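Local coordinates for MHC class I-like protein MILL2 (Mus musculus, PDB 6A97) that binds heparan sulfate proteoglycans on the surface of fibroblasts as a GPI-anchored member of the MHC class I family, at residues A[25-30]-A[42-47]; A[113-118]-A[129-134]; A[217-222]-A[266-271]; A[236-241]-A[273-278]. All blocks are in the same frame, centred on the assembly; numbering follows the deposited sequence.

Contact 1: A[25-30]-A[42-47]; sequences LRYNVR and LLVLIY
Y27 and I46 share one torsional choice, each first branch atom lying anti to the carbonyl carbon (chi1 -58° for CG of Y27, -66° for CG1 of I46), and the two side chains run alongside each other, pointing the same way. This non-hydrogen-bonded pair belongs to the first antiparallel hairpin, 25-30 with 42-47, of the MHC class I alpha-1/alpha-2 platform. I46 CD1 rests 3.5 Å from CE2 of the Y27 ring, while its other branch, CG2, meets L25 CD1 at 3.6 Å. V29 and V44 extend the same apolar face, which lies under helices 75-96 and 171-193, with L86, V89 and L93 reaching down from the former and H185 and Y189 from the latter.

The other face is more polar. N28 and Y47 cross at about a right angle, their amide and ring planes 57° apart, with N28 ND2 4.0 Å from Y47 CE2. N28 OD1 itself is engaged by T116 OG1 of the adjoining strand, and Y47 OH by a polar side chain of another protein chain, probably beta2-microglobulin, which packs beneath the sheet. Farther along, L43 CD2 lies 3.6 Å from R30 NH2. Six backbone hydrogen bonds join R26 to Y47, N28 to L45 and R30 to L43. One water donates two hydrogen bonds to this backbone, reaching N28 O at 2.7 Å and L43 O at 2.9 Å.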
loop_
_atom_site.group_PDB
_atom_site.type_symbol
_atom_site.label_atom_id
_atom_site.label_comp_id
_atom_site.label_asym_id
_atom_site.label_seq_id
_atom_site.Cartn_x
_atom_site.Cartn_y
_atom_site.Cartn_z
ATOM N N LEU A 25 2.683 -17.039 16.859
ATOM C CA LEU A 25 1.603 -17.905 17.313
ATOM C C LEU A 25 0.726 -17.099 18.256
ATOM O O LEU A 25 1.222 -16.521 19.219
ATOM C CB LEU A 25 2.147 -19.150 18.013
ATOM C CG LEU A 25 1.148 -19.984 18.820
ATOM C CD1 LEU A 25 0.007 -20.463 17.939
ATOM C CD2 LEU A 25 1.838 -21.166 19.488
ATOM N N ARG A 26 -0.572 -17.043 17.976
ATOM C CA ARG A 26 -1.478 -16.245 18.794
ATOM C C ARG A 26 -2.741 -17.011 19.159
ATOM O O ARG A 26 -3.399 -17.591 18.296
ATOM C CB ARG A 26 -1.858 -14.949 18.075
ATOM C CG ARG A 26 -2.814 -14.063 18.871
ATOM C CD ARG A 26 -3.207 -12.823 18.075
ATOM N NE ARG A 26 -2.058 -11.971 17.775
ATOM C CZ ARG A 26 -1.673 -10.936 18.520
ATOM N NH1 ARG A 26 -0.616 -10.217 18.162
ATOM N NH2 ARG A 26 -2.343 -10.616 19.619
ATOM N N TYR A 27 -3.064 -17.003 20.447
ATOM C CA TYR A 27 -4.295 -17.587 20.958
ATOM C C TYR A 27 -5.268 -16.468 21.262
ATOM O O TYR A 27 -4.969 -15.608 22.091
ATOM C CB TYR A 27 -4.046 -18.393 22.237
ATOM C CG TYR A 27 -3.049 -19.524 22.125
ATOM C CD1 TYR A 27 -1.680 -19.277 22.175
ATOM C CD2 TYR A 27 -3.479 -20.845 22.018
ATOM C CE1 TYR A 27 -0.762 -20.309 22.099
ATOM C CE2 TYR A 27 -2.569 -21.889 21.940
ATOM C CZ TYR A 27 -1.214 -21.615 21.979
ATOM O OH TYR A 27 -0.301 -22.643 21.901
ATOM N N ASN A 28 -6.413 -16.457 20.590
ATOM C CA ASN A 28 -7.485 -15.537 20.943
ATOM C C ASN A 28 -8.553 -16.289 21.726
ATOM O O ASN A 28 -9.241 -17.159 21.184
ATOM C CB ASN A 28 -8.078 -14.879 19.697
ATOM C CG ASN A 28 -7.273 -13.672 19.245
ATOM O OD1 ASN A 28 -6.193 -13.409 19.765
ATOM N ND2 ASN A 28 -7.796 -12.934 18.276
ATOM N N VAL A 29 -8.671 -15.964 23.010
ATOM C CA VAL A 29 -9.559 -16.686 23.911
ATOM C C VAL A 29 -10.700 -15.791 24.362
ATOM O O VAL A 29 -10.496 -14.615 24.673
ATOM C CB VAL A 29 -8.800 -17.205 25.159
ATOM C CG1 VAL A 29 -9.724 -17.994 26.068
ATOM C CG2 VAL A 29 -7.603 -18.050 24.751
ATOM N N ARG A 30 -11.906 -16.341 24.404
ATOM C CA ARG A 30 -13.041 -15.590 24.922
ATOM C C ARG A 30 -14.003 -16.490 25.690
ATOM O O ARG A 30 -14.328 -17.582 25.234
ATOM C CB ARG A 30 -13.774 -14.888 23.783
ATOM C CG ARG A 30 -15.101 -14.290 24.193
ATOM C CD ARG A 30 -15.624 -13.347 23.133
ATOM N NE ARG A 30 -15.834 -14.027 21.860
ATOM C CZ ARG A 30 -17.002 -14.524 21.463
ATOM N NH1 ARG A 30 -18.072 -14.412 22.242
ATOM N NH2 ARG A 30 -17.102 -15.120 20.279
ATOM N N LEU A 42 -15.395 -21.770 26.857
ATOM C CA LEU A 42 -14.421 -20.920 26.187
ATOM C C LEU A 42 -14.405 -21.141 24.685
ATOM O O LEU A 42 -14.567 -22.269 24.215
ATOM C CB LEU A 42 -13.017 -21.180 26.744
ATOM C CG LEU A 42 -12.753 -20.918 28.229
ATOM C CD1 LEU A 42 -11.337 -21.356 28.588
ATOM C CD2 LEU A 42 -12.964 -19.437 28.571
ATOM N N LEU A 43 -14.196 -20.062 23.935
ATOM C CA LEU A 43 -13.871 -20.165 22.519
ATOM C C LEU A 43 -12.387 -19.888 22.350
ATOM O O LEU A 43 -11.897 -18.830 22.745
ATOM C CB LEU A 43 -14.697 -19.194 21.669
ATOM C CG LEU A 43 -14.285 -19.093 20.191
ATOM C CD1 LEU A 43 -14.446 -20.437 19.447
ATOM C CD2 LEU A 43 -15.073 -18.000 19.484
ATOM N N VAL A 44 -11.666 -20.848 21.786
ATOM C CA VAL A 44 -10.240 -20.676 21.571
ATOM C C VAL A 44 -9.945 -20.729 20.083
ATOM O O VAL A 44 -10.288 -21.701 19.407
ATOM C CB VAL A 44 -9.402 -21.757 22.301
ATOM C CG1 VAL A 44 -7.916 -21.458 22.149
ATOM C CG2 VAL A 44 -9.787 -21.847 23.780
ATOM N N LEU A 45 -9.321 -19.671 19.583
ATOM C CA LEU A 45 -8.928 -19.583 18.186
ATOM C C LEU A 45 -7.423 -19.417 18.111
ATOM O O LEU A 45 -6.849 -18.553 18.782
ATOM C CB LEU A 45 -9.628 -18.413 17.491
ATOM C CG LEU A 45 -11.155 -18.445 17.468
ATOM C CD1 LEU A 45 -11.714 -17.154 16.892
ATOM C CD2 LEU A 45 -11.641 -19.641 16.668
ATOM N N ILE A 46 -6.784 -20.245 17.295
ATOM C CA ILE A 46 -5.332 -20.231 17.192
ATOM C C ILE A 46 -4.883 -19.748 15.819
ATOM O O ILE A 46 -5.292 -20.298 14.790
ATOM C CB ILE A 46 -4.747 -21.626 17.456
ATOM C CG1 ILE A 46 -4.998 -22.040 18.906
ATOM C CG2 ILE A 46 -3.265 -21.646 17.160
ATOM C CD1 ILE A 46 -4.305 -23.323 19.286
ATOM N N TYR A 47 -4.047 -18.713 15.815
ATOM C CA TYR A 47 -3.537 -18.119 14.584
ATOM C C TYR A 47 -2.037 -18.334 14.426
ATOM O O TYR A 47 -1.262 -18.051 15.339
ATOM C CB TYR A 47 -3.835 -16.616 14.548
ATOM C CG TYR A 47 -5.306 -16.287 14.550
ATOM C CD1 TYR A 47 -5.967 -15.988 13.366
ATOM C CD2 TYR A 47 -6.039 -16.296 15.734
ATOM C CE1 TYR A 47 -7.311 -15.692 13.357
ATOM C CE2 TYR A 47 -7.389 -16.006 15.737
ATOM C CZ TYR A 47 -8.017 -15.707 14.542
ATOM O OH TYR A 47 -9.354 -15.416 14.529
HETATM O O HOH W 1 -11.835 -16.560 20.909
#

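Contact 2: A[113-118]-A[129-134]; sequences LQATLG and GFWHLG
Strands 113-118 and 129-134 run antiparallel at 164°, with Q114-G134, T116-H132 and G118-F130 as hydrogen-bonded pairs and, among their six bonds, a nearly straight one from H132 N to T116 O (2.8 Å). They form the first hairpin of the alpha-2 half of the MHC class I platform. On the face turned to helix 75-96, L117 and W131 point the same way, and L117 CD2 sits over the indole, 3.7 Å from the centroid of its five-membered ring in a CH-pi contact. A115 CB presses tightly on L133 CD2 at 3.5 Å. M97 and L93 close over this group.

On the opposite face F130 folds over its cross-strand partner: with CG set between backbone N and carbonyl carbon (chi1 62°), the ring lies over G118, whose N is 3.5 Å above the ring plane. G118 has a backbone conformation that by itself calls for glycine, and its bare CA lets the phenyl ring approach to 4.1 Å from CA to ring centroid. T116 CG2 meets the edge of the H132 imidazole, whose ND1 is hydrogen-bonded to T142 OG1. Back among the apolar residues, W131 NE1 is buried without any polar partner; its neighbour is L117 CD2, at 3.7 Å.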
loop_
_atom_site.group_PDB
_atom_site.type_symbol
_atom_site.label_atom_id
_atom_site.label_comp_id
_atom_site.label_asym_id
_atom_site.label_seq_id
_atom_site.Cartn_x
_atom_site.Cartn_y
_atom_site.Cartn_z
ATOM N N LEU A 113 -15.169 -11.327 28.868
ATOM C CA LEU A 113 -13.761 -11.547 29.190
ATOM C C LEU A 113 -13.017 -12.131 27.997
ATOM O O LEU A 113 -13.416 -13.162 27.450
ATOM C CB LEU A 113 -13.615 -12.476 30.396
ATOM C CG LEU A 113 -12.181 -12.749 30.851
ATOM C CD1 LEU A 113 -11.522 -11.467 31.394
ATOM C CD2 LEU A 113 -12.152 -13.861 31.886
ATOM N N GLN A 114 -11.932 -11.465 27.602
ATOM C CA GLN A 114 -11.126 -11.895 26.463
ATOM C C GLN A 114 -9.663 -11.996 26.843
ATOM O O GLN A 114 -9.199 -11.320 27.761
ATOM C CB GLN A 114 -11.267 -10.922 25.287
ATOM C CG GLN A 114 -12.674 -10.804 24.714
ATOM C CD GLN A 114 -12.829 -9.577 23.825
ATOM O OE1 GLN A 114 -13.297 -8.532 24.274
ATOM N NE2 GLN A 114 -12.422 -9.696 22.562
ATOM N N ALA A 115 -8.928 -12.825 26.116
ATOM C CA ALA A 115 -7.491 -12.894 26.288
ATOM C C ALA A 115 -6.826 -13.054 24.936
ATOM O O ALA A 115 -7.337 -13.752 24.067
ATOM C CB ALA A 115 -7.107 -14.047 27.215
ATOM N N THR A 116 -5.694 -12.392 24.742
ATOM C CA THR A 116 -4.865 -12.723 23.601
ATOM C C THR A 116 -3.467 -12.995 24.123
ATOM O O THR A 116 -2.964 -12.291 25.004
ATOM C CB THR A 116 -4.867 -11.620 22.519
ATOM O OG1 THR A 116 -4.152 -12.092 21.375
ATOM C CG2 THR A 116 -4.224 -10.304 23.016
ATOM N N LEU A 117 -2.841 -14.040 23.604
ATOM C CA LEU A 117 -1.553 -14.445 24.136
ATOM C C LEU A 117 -0.809 -15.267 23.114
ATOM O O LEU A 117 -1.398 -15.745 22.144
ATOM C CB LEU A 117 -1.755 -15.219 25.441
ATOM C CG LEU A 117 -2.485 -16.569 25.406
ATOM C CD1 LEU A 117 -1.507 -17.753 25.402
ATOM C CD2 LEU A 117 -3.520 -16.678 26.518
ATOM N N GLY A 118 0.493 -15.416 23.314
ATOM C CA GLY A 118 1.286 -16.220 22.408
ATOM C C GLY A 118 2.744 -15.825 22.384
ATOM O O GLY A 118 3.254 -15.238 23.333
ATOM N N GLY A 129 7.340 -13.380 24.061
ATOM C CA GLY A 129 6.007 -13.774 24.485
ATOM C C GLY A 129 5.132 -12.596 24.880
ATOM O O GLY A 129 5.632 -11.509 25.169
ATOM N N PHE A 130 3.819 -12.809 24.884
ATOM C CA PHE A 130 2.878 -11.771 25.294
ATOM C C PHE A 130 1.605 -12.386 25.865
ATOM O O PHE A 130 1.245 -13.516 25.526
ATOM C CB PHE A 130 2.540 -10.842 24.118
ATOM C CG PHE A 130 1.862 -11.534 22.960
ATOM C CD1 PHE A 130 2.609 -12.131 21.954
ATOM C CD2 PHE A 130 0.478 -11.572 22.873
ATOM C CE1 PHE A 130 1.986 -12.767 20.891
ATOM C CE2 PHE A 130 -0.149 -12.200 21.810
ATOM C CZ PHE A 130 0.606 -12.802 20.820
ATOM N N TRP A 131 0.927 -11.640 26.732
ATOM C CA TRP A 131 -0.348 -12.082 27.290
ATOM C C TRP A 131 -1.152 -10.882 27.783
ATOM O O TRP A 131 -0.754 -10.199 28.731
ATOM C CB TRP A 131 -0.119 -13.083 28.423
ATOM C CG TRP A 131 -1.347 -13.823 28.869
ATOM C CD1 TRP A 131 -2.635 -13.372 28.851
ATOM C CD2 TRP A 131 -1.399 -15.161 29.383
ATOM N NE1 TRP A 131 -3.484 -14.341 29.331
ATOM C CE2 TRP A 131 -2.750 -15.450 29.664
ATOM C CE3 TRP A 131 -0.433 -16.142 29.636
ATOM C CZ2 TRP A 131 -3.161 -16.677 30.189
ATOM C CZ3 TRP A 131 -0.843 -17.361 30.158
ATOM C CH2 TRP A 131 -2.193 -17.615 30.431
ATOM N N HIS A 132 -2.282 -10.629 27.128
ATOM C CA HIS A 132 -3.167 -9.531 27.505
ATOM C C HIS A 132 -4.566 -10.038 27.824
ATOM O O HIS A 132 -5.047 -10.982 27.200
ATOM C CB HIS A 132 -3.253 -8.490 26.386
ATOM C CG HIS A 132 -1.924 -8.053 25.853
ATOM N ND1 HIS A 132 -1.185 -7.039 26.427
ATOM C CD2 HIS A 132 -1.204 -8.488 24.791
ATOM C CE1 HIS A 132 -0.066 -6.874 25.745
ATOM N NE2 HIS A 132 -0.052 -7.741 24.748
ATOM N N LEU A 133 -5.215 -9.414 28.801
ATOM C CA LEU A 133 -6.620 -9.682 29.072
ATOM C C LEU A 133 -7.447 -8.447 28.748
ATOM O O LEU A 133 -6.985 -7.314 28.911
ATOM C CB LEU A 133 -6.840 -10.091 30.531
ATOM C CG LEU A 133 -6.088 -11.310 31.061
ATOM C CD1 LEU A 133 -6.353 -11.481 32.543
ATOM C CD2 LEU A 133 -6.516 -12.548 30.305
ATOM N N GLY A 134 -8.671 -8.671 28.293
ATOM C CA GLY A 134 -9.585 -7.588 27.990
ATOM C C GLY A 134 -10.903 -7.831 28.688
ATOM O O GLY A 134 -11.369 -8.969 28.782
#

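Contact 3: A[217-222]-A[266-271]; sequences VTLTCR and IRVLPG. With SO4 (sulfate ion), chain E.
L219 and V268 meet at about a right angle, L219 CD1 touching V268 CG1 at 4.0 Å, in the core of the alpha-3 domain, an immunoglobulin C1-set sandwich. The strands that carry them are the neighbouring antiparallel B and E strands of its four-stranded sheet. I266 joins the same inward face: its CG1 lies between backbone N and carbonyl carbon (chi1 56°) and comes 4.0 Å from L219 CB. W235 and F276 of the facing sheet pack against these side chains. Toward the end of the pair, V217 CG2 reaches P270 CA at 4.1 Å, just where the second strand turns into loop.

The outward face is set differently. T218 and R267 lie side by side and point the same way, T218 OG1 being 3.6 Å from R267 CG; the hydroxyl is hydrogen-bonded to Y212 O and accepts a hydrogen bond from a water, which in turn accepts weakly from R267 NE. The backbone pairs V217-V268 and L219-I266 each contribute two hydrogen bonds.

A sulfate, probably from the crystallisation liquor, sits beside I266 and R267. Backbone N of R61, backbone N of E62 and T63 OG1, all of the second subunit, hold the same ion, which thus bridges the two copies. In this chain R267 N donates to sulfate O1 at 3.0 Å.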
loop_
_atom_site.group_PDB
_atom_site.type_symbol
_atom_site.label_atom_id
_atom_site.label_comp_id
_atom_site.label_asym_id
_atom_site.label_seq_id
_atom_site.Cartn_x
_atom_site.Cartn_y
_atom_site.Cartn_z
ATOM N N VAL A 217 -17.431 10.296 -11.972
ATOM C CA VAL A 217 -17.224 8.888 -12.251
ATOM C C VAL A 217 -16.423 8.295 -11.106
ATOM O O VAL A 217 -15.326 8.764 -10.807
ATOM C CB VAL A 217 -16.479 8.655 -13.580
ATOM C CG1 VAL A 217 -16.103 7.186 -13.721
ATOM C CG2 VAL A 217 -17.331 9.113 -14.759
ATOM N N THR A 218 -16.972 7.279 -10.454
ATOM C CA THR A 218 -16.247 6.605 -9.387
ATOM C C THR A 218 -15.395 5.481 -9.966
ATOM O O THR A 218 -15.917 4.536 -10.561
ATOM C CB THR A 218 -17.200 6.040 -8.319
ATOM O OG1 THR A 218 -17.920 7.116 -7.704
ATOM C CG2 THR A 218 -16.422 5.289 -7.249
ATOM N N LEU A 219 -14.080 5.606 -9.814
ATOM C CA LEU A 219 -13.150 4.569 -10.242
ATOM C C LEU A 219 -12.846 3.656 -9.070
ATOM O O LEU A 219 -12.411 4.121 -8.018
ATOM C CB LEU A 219 -11.853 5.178 -10.780
ATOM C CG LEU A 219 -11.972 6.141 -11.964
ATOM C CD1 LEU A 219 -10.614 6.756 -12.302
ATOM C CD2 LEU A 219 -12.549 5.433 -13.168
ATOM N N THR A 220 -13.074 2.361 -9.239
ATOM C CA THR A 220 -12.807 1.427 -8.156
ATOM C C THR A 220 -11.758 0.403 -8.556
ATOM O O THR A 220 -11.906 -0.307 -9.552
ATOM C CB THR A 220 -14.080 0.701 -7.712
ATOM O OG1 THR A 220 -15.042 1.667 -7.274
ATOM C CG2 THR A 220 -13.775 -0.268 -6.571
ATOM N N CYS A 221 -10.691 0.346 -7.772
ATOM C CA CYS A 221 -9.639 -0.627 -7.982
ATOM C C CYS A 221 -9.742 -1.743 -6.949
ATOM O O CYS A 221 -9.779 -1.476 -5.749
ATOM C CB CYS A 221 -8.272 0.046 -7.901
ATOM S SG CYS A 221 -6.897 -1.085 -8.079
ATOM N N ARG A 222 -9.798 -2.989 -7.415
ATOM C CA ARG A 222 -9.837 -4.139 -6.514
ATOM C C ARG A 222 -8.680 -5.088 -6.777
ATOM O O ARG A 222 -8.369 -5.397 -7.926
ATOM C CB ARG A 222 -11.155 -4.898 -6.651
ATOM C CG ARG A 222 -12.385 -4.096 -6.253
ATOM C CD ARG A 222 -13.654 -4.905 -6.497
ATOM N NE ARG A 222 -13.773 -6.008 -5.546
ATOM C CZ ARG A 222 -14.759 -6.902 -5.547
ATOM N NH1 ARG A 222 -15.722 -6.838 -6.461
ATOM N NH2 ARG A 222 -14.778 -7.865 -4.634
ATOM N N ILE A 266 -11.854 6.278 -5.989
ATOM C CA ILE A 266 -11.727 7.728 -6.098
ATOM C C ILE A 266 -12.824 8.257 -7.006
ATOM O O ILE A 266 -13.403 7.504 -7.790
ATOM C CB ILE A 266 -10.360 8.165 -6.669
ATOM C CG1 ILE A 266 -10.115 7.503 -8.027
ATOM C CG2 ILE A 266 -9.229 7.834 -5.692
ATOM C CD1 ILE A 266 -8.842 7.954 -8.713
ATOM N N ARG A 267 -13.105 9.551 -6.902
ATOM C CA ARG A 267 -14.067 10.187 -7.788
ATOM C C ARG A 267 -13.352 11.175 -8.691
ATOM O O ARG A 267 -12.566 12.001 -8.228
ATOM C CB ARG A 267 -15.171 10.882 -6.990
ATOM C CG ARG A 267 -16.089 9.910 -6.275
ATOM C CD ARG A 267 -16.328 10.330 -4.842
ATOM N NE ARG A 267 -16.288 9.181 -3.942
ATOM C CZ ARG A 267 -15.166 8.658 -3.455
ATOM N NH1 ARG A 267 -13.992 9.182 -3.777
ATOM N NH2 ARG A 267 -15.218 7.614 -2.644
ATOM N N VAL A 268 -13.610 11.067 -9.990
ATOM C CA VAL A 268 -13.006 11.959 -10.963
ATOM C C VAL A 268 -14.103 12.534 -11.830
ATOM O O VAL A 268 -15.259 12.119 -11.730
ATOM C CB VAL A 268 -11.967 11.234 -11.840
ATOM C CG1 VAL A 268 -10.975 10.494 -10.967
ATOM C CG2 VAL A 268 -12.654 10.269 -12.802
ATOM N N LEU A 269 -13.742 13.495 -12.672
ATOM C CA LEU A 269 -14.685 14.092 -13.605
ATOM C C LEU A 269 -14.792 13.245 -14.871
ATOM O O LEU A 269 -13.821 12.600 -15.268
ATOM C CB LEU A 269 -14.261 15.520 -13.953
ATOM C CG LEU A 269 -14.059 16.461 -12.764
ATOM C CD1 LEU A 269 -13.524 17.804 -13.233
ATOM C CD2 LEU A 269 -15.361 16.633 -11.989
ATOM N N PRO A 270 -15.978 13.237 -15.501
ATOM C CA PRO A 270 -16.204 12.490 -16.744
ATOM C C PRO A 270 -15.159 12.806 -17.812
ATOM O O PRO A 270 -14.916 13.975 -18.109
ATOM C CB PRO A 270 -17.594 12.961 -17.184
ATOM C CG PRO A 270 -18.278 13.330 -15.915
ATOM C CD PRO A 270 -17.207 13.897 -15.021
ATOM N N GLY A 271 -14.541 11.772 -18.370
ATOM C CA GLY A 271 -13.540 11.958 -19.404
ATOM C C GLY A 271 -12.117 11.952 -18.879
ATOM O O GLY A 271 -11.166 11.982 -19.657
HETATM S S SO4 E . -12.255 11.420 -3.526
HETATM O O1 SO4 E . -11.606 10.732 -4.637
HETATM O O2 SO4 E . -11.504 12.627 -3.195
HETATM O O3 SO4 E . -12.294 10.552 -2.356
HETATM O O4 SO4 E . -13.613 11.775 -3.916
HETATM O O HOH W 2 -18.248 7.203 -4.971
#

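Contact 4: A[236-241]-A[273-278]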
loop_
_atom_site.group_PDB
_atom_site.type_symbol
_atom_site.label_atom_id
_atom_site.label_comp_id
_atom_site.label_asym_id
_atom_site.label_seq_id
_atom_site.Cartn_x
_atom_site.Cartn_y
_atom_site.Cartn_z
ATOM N N LEU A 236 -2.868 6.575 -9.093
ATOM C CA LEU A 236 -1.853 7.469 -9.631
ATOM C C LEU A 236 -2.437 8.366 -10.713
ATOM O O LEU A 236 -3.141 7.895 -11.601
ATOM C CB LEU A 236 -0.676 6.668 -10.201
ATOM C CG LEU A 236 0.108 5.784 -9.223
ATOM C CD1 LEU A 236 0.989 4.801 -9.980
ATOM C CD2 LEU A 236 0.944 6.628 -8.292
ATOM N N GLN A 237 -2.149 9.659 -10.628
ATOM C CA GLN A 237 -2.503 10.583 -11.694
ATOM C C GLN A 237 -1.232 11.204 -12.242
ATOM O O GLN A 237 -0.535 11.928 -11.528
ATOM C CB GLN A 237 -3.461 11.668 -11.202
ATOM C CG GLN A 237 -3.688 12.762 -12.235
ATOM C CD GLN A 237 -4.829 13.693 -11.873
ATOM O OE1 GLN A 237 -5.079 13.964 -10.700
ATOM N NE2 GLN A 237 -5.529 14.189 -12.888
ATOM N N ASP A 238 -0.937 10.911 -13.506
ATOM C CA ASP A 238 0.313 11.327 -14.136
ATOM C C ASP A 238 1.514 10.962 -13.264
ATOM O O ASP A 238 2.370 11.801 -12.987
ATOM C CB ASP A 238 0.300 12.830 -14.426
ATOM C CG ASP A 238 -0.853 13.239 -15.321
ATOM O OD1 ASP A 238 -1.157 12.494 -16.278
ATOM O OD2 ASP A 238 -1.456 14.303 -15.068
ATOM N N GLY A 239 1.553 9.710 -12.816
ATOM C CA GLY A 239 2.665 9.205 -12.029
ATOM C C GLY A 239 2.665 9.636 -10.575
ATOM O O GLY A 239 3.537 9.230 -9.805
ATOM N N LYS A 240 1.692 10.455 -10.192
ATOM C CA LYS A 240 1.649 10.998 -8.839
ATOM C C LYS A 240 0.501 10.398 -8.032
ATOM O O LYS A 240 -0.626 10.333 -8.513
ATOM C CB LYS A 240 1.525 12.524 -8.877
ATOM C CG LYS A 240 2.858 13.267 -8.946
ATOM C CD LYS A 240 3.661 12.926 -10.190
ATOM C CE LYS A 240 4.993 13.661 -10.201
ATOM N NZ LYS A 240 5.823 13.285 -11.379
ATOM N N PRO A 241 0.787 9.965 -6.796
ATOM C CA PRO A 241 -0.231 9.339 -5.946
ATOM C C PRO A 241 -1.306 10.330 -5.515
ATOM O O PRO A 241 -0.995 11.394 -4.976
ATOM C CB PRO A 241 0.571 8.838 -4.738
ATOM C CG PRO A 241 1.789 9.686 -4.707
ATOM C CD PRO A 241 2.102 10.035 -6.135
ATOM N N GLU A 273 -10.847 9.520 -16.906
ATOM C CA GLU A 273 -10.440 8.152 -16.565
ATOM C C GLU A 273 -9.067 7.716 -17.109
ATOM O O GLU A 273 -8.294 7.116 -16.366
ATOM C CB GLU A 273 -11.507 7.148 -17.023
ATOM C CG GLU A 273 -12.887 7.374 -16.424
ATOM C CD GLU A 273 -13.782 8.202 -17.325
ATOM O OE1 GLU A 273 -13.273 9.153 -17.953
ATOM O OE2 GLU A 273 -14.993 7.901 -17.405
ATOM N N PRO A 274 -8.755 8.008 -18.393
ATOM C CA PRO A 274 -7.427 7.625 -18.901
ATOM C C PRO A 274 -6.239 8.154 -18.095
ATOM O O PRO A 274 -5.165 7.558 -18.153
ATOM C CB PRO A 274 -7.410 8.228 -20.310
ATOM C CG PRO A 274 -8.828 8.208 -20.727
ATOM C CD PRO A 274 -9.624 8.497 -19.485
ATOM N N GLN A 275 -6.426 9.242 -17.354
ATOM C CA GLN A 275 -5.336 9.832 -16.580
ATOM C C GLN A 275 -4.967 9.017 -15.344
ATOM O O GLN A 275 -3.917 9.241 -14.743
ATOM C CB GLN A 275 -5.702 11.252 -16.143
ATOM C CG GLN A 275 -5.996 12.212 -17.279
ATOM C CD GLN A 275 -6.368 13.594 -16.779
ATOM O OE1 GLN A 275 -5.768 14.106 -15.832
ATOM N NE2 GLN A 275 -7.363 14.203 -17.410
ATOM N N PHE A 276 -5.823 8.076 -14.960
ATOM C CA PHE A 276 -5.665 7.408 -13.670
ATOM C C PHE A 276 -5.305 5.929 -13.790
ATOM O O PHE A 276 -5.918 5.184 -14.553
ATOM C CB PHE A 276 -6.945 7.570 -12.844
ATOM C CG PHE A 276 -7.208 8.989 -12.417
ATOM C CD1 PHE A 276 -7.880 9.863 -13.254
ATOM C CD2 PHE A 276 -6.772 9.448 -11.184
ATOM C CE1 PHE A 276 -8.115 11.169 -12.870
ATOM C CE2 PHE A 276 -7.008 10.754 -10.792
ATOM C CZ PHE A 276 -7.678 11.616 -11.639
ATOM N N SER A 277 -4.303 5.516 -13.022
ATOM C CA SER A 277 -3.887 4.119 -12.983
ATOM C C SER A 277 -3.829 3.635 -11.542
ATOM O O SER A 277 -3.479 4.396 -10.641
ATOM C CB SER A 277 -2.524 3.938 -13.653
ATOM O OG SER A 277 -2.536 4.459 -14.970
ATOM N N CYS A 278 -4.178 2.370 -11.331
ATOM C CA CYS A 278 -4.091 1.753 -10.011
ATOM C C CYS A 278 -2.889 0.824 -9.928
ATOM O O CYS A 278 -2.688 -0.013 -10.801
ATOM C CB CYS A 278 -5.368 0.974 -9.690
ATOM S SG CYS A 278 -5.374 0.263 -8.030
HETATM O O HOH W 3 -1.848 7.405 -14.163
#
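Q237 lies alongside F276 with its chain extended. CG is anti to the backbone N (chi1 172°), which carries the side chain across one face of the phenyl ring, and CD comes to 3.5 Å from F276 CZ. Amide and ring planes are 39° apart, so the two groups are inclined rather than stacked flat. F276 has the other common setting, CG anti to the carbonyl carbon (chi1 -67°), and its ring goes on into the domain core.

At its end the Q237 amide is held from two directions. NE2 donates to Q275 OE1 at 3.0 Å, the acceptor lying in the Q237 amide plane, while OE1 accepts from K55 NZ of the second subunit. Together these partners should fix the flip of the amide. Q275 is likewise extended and runs beside Q237.

On the backbone, L236 and S277 form the hydrogen-bonded pair, with L236 N 2.7 Å from S277 O. A water donates to L236 O and to Q275 O, 2.8 Å from the latter, where strand pairing gives way to the 3-10 turn 273-275. The type I' turn Q237-K240 presents D238, whose OD2 is hydrogen-bonded to Y47 OH of the second subunit. Pairing of the central C and F strands, next to the disulfide cysteine C278, is characteristic of the immunoglobulin fold, here of the C1 set.

Overall arrangement
Contacts 1 and 2 are adjacent hairpins of one platform sheet, their centres 9 Å apart; strands 23-31 and 113-121 join them through probable hydrogen bonds such as Y27 N to L117 O at 2.7 Å. Contacts 3 and 4 lie in the two facing sheets of the alpha-3 domain, 11 Å apart between centres, and are stapled together by the disulfide C221 SG-C278 SG (2.0 Å). About 41 Å separates the centres of contacts 1 and 3. The second subunit nevertheless connects these regions: its R30, L43, L45 and Y47, equivalents of contact 1 residues, reach contacts 3 and 4 of this chain.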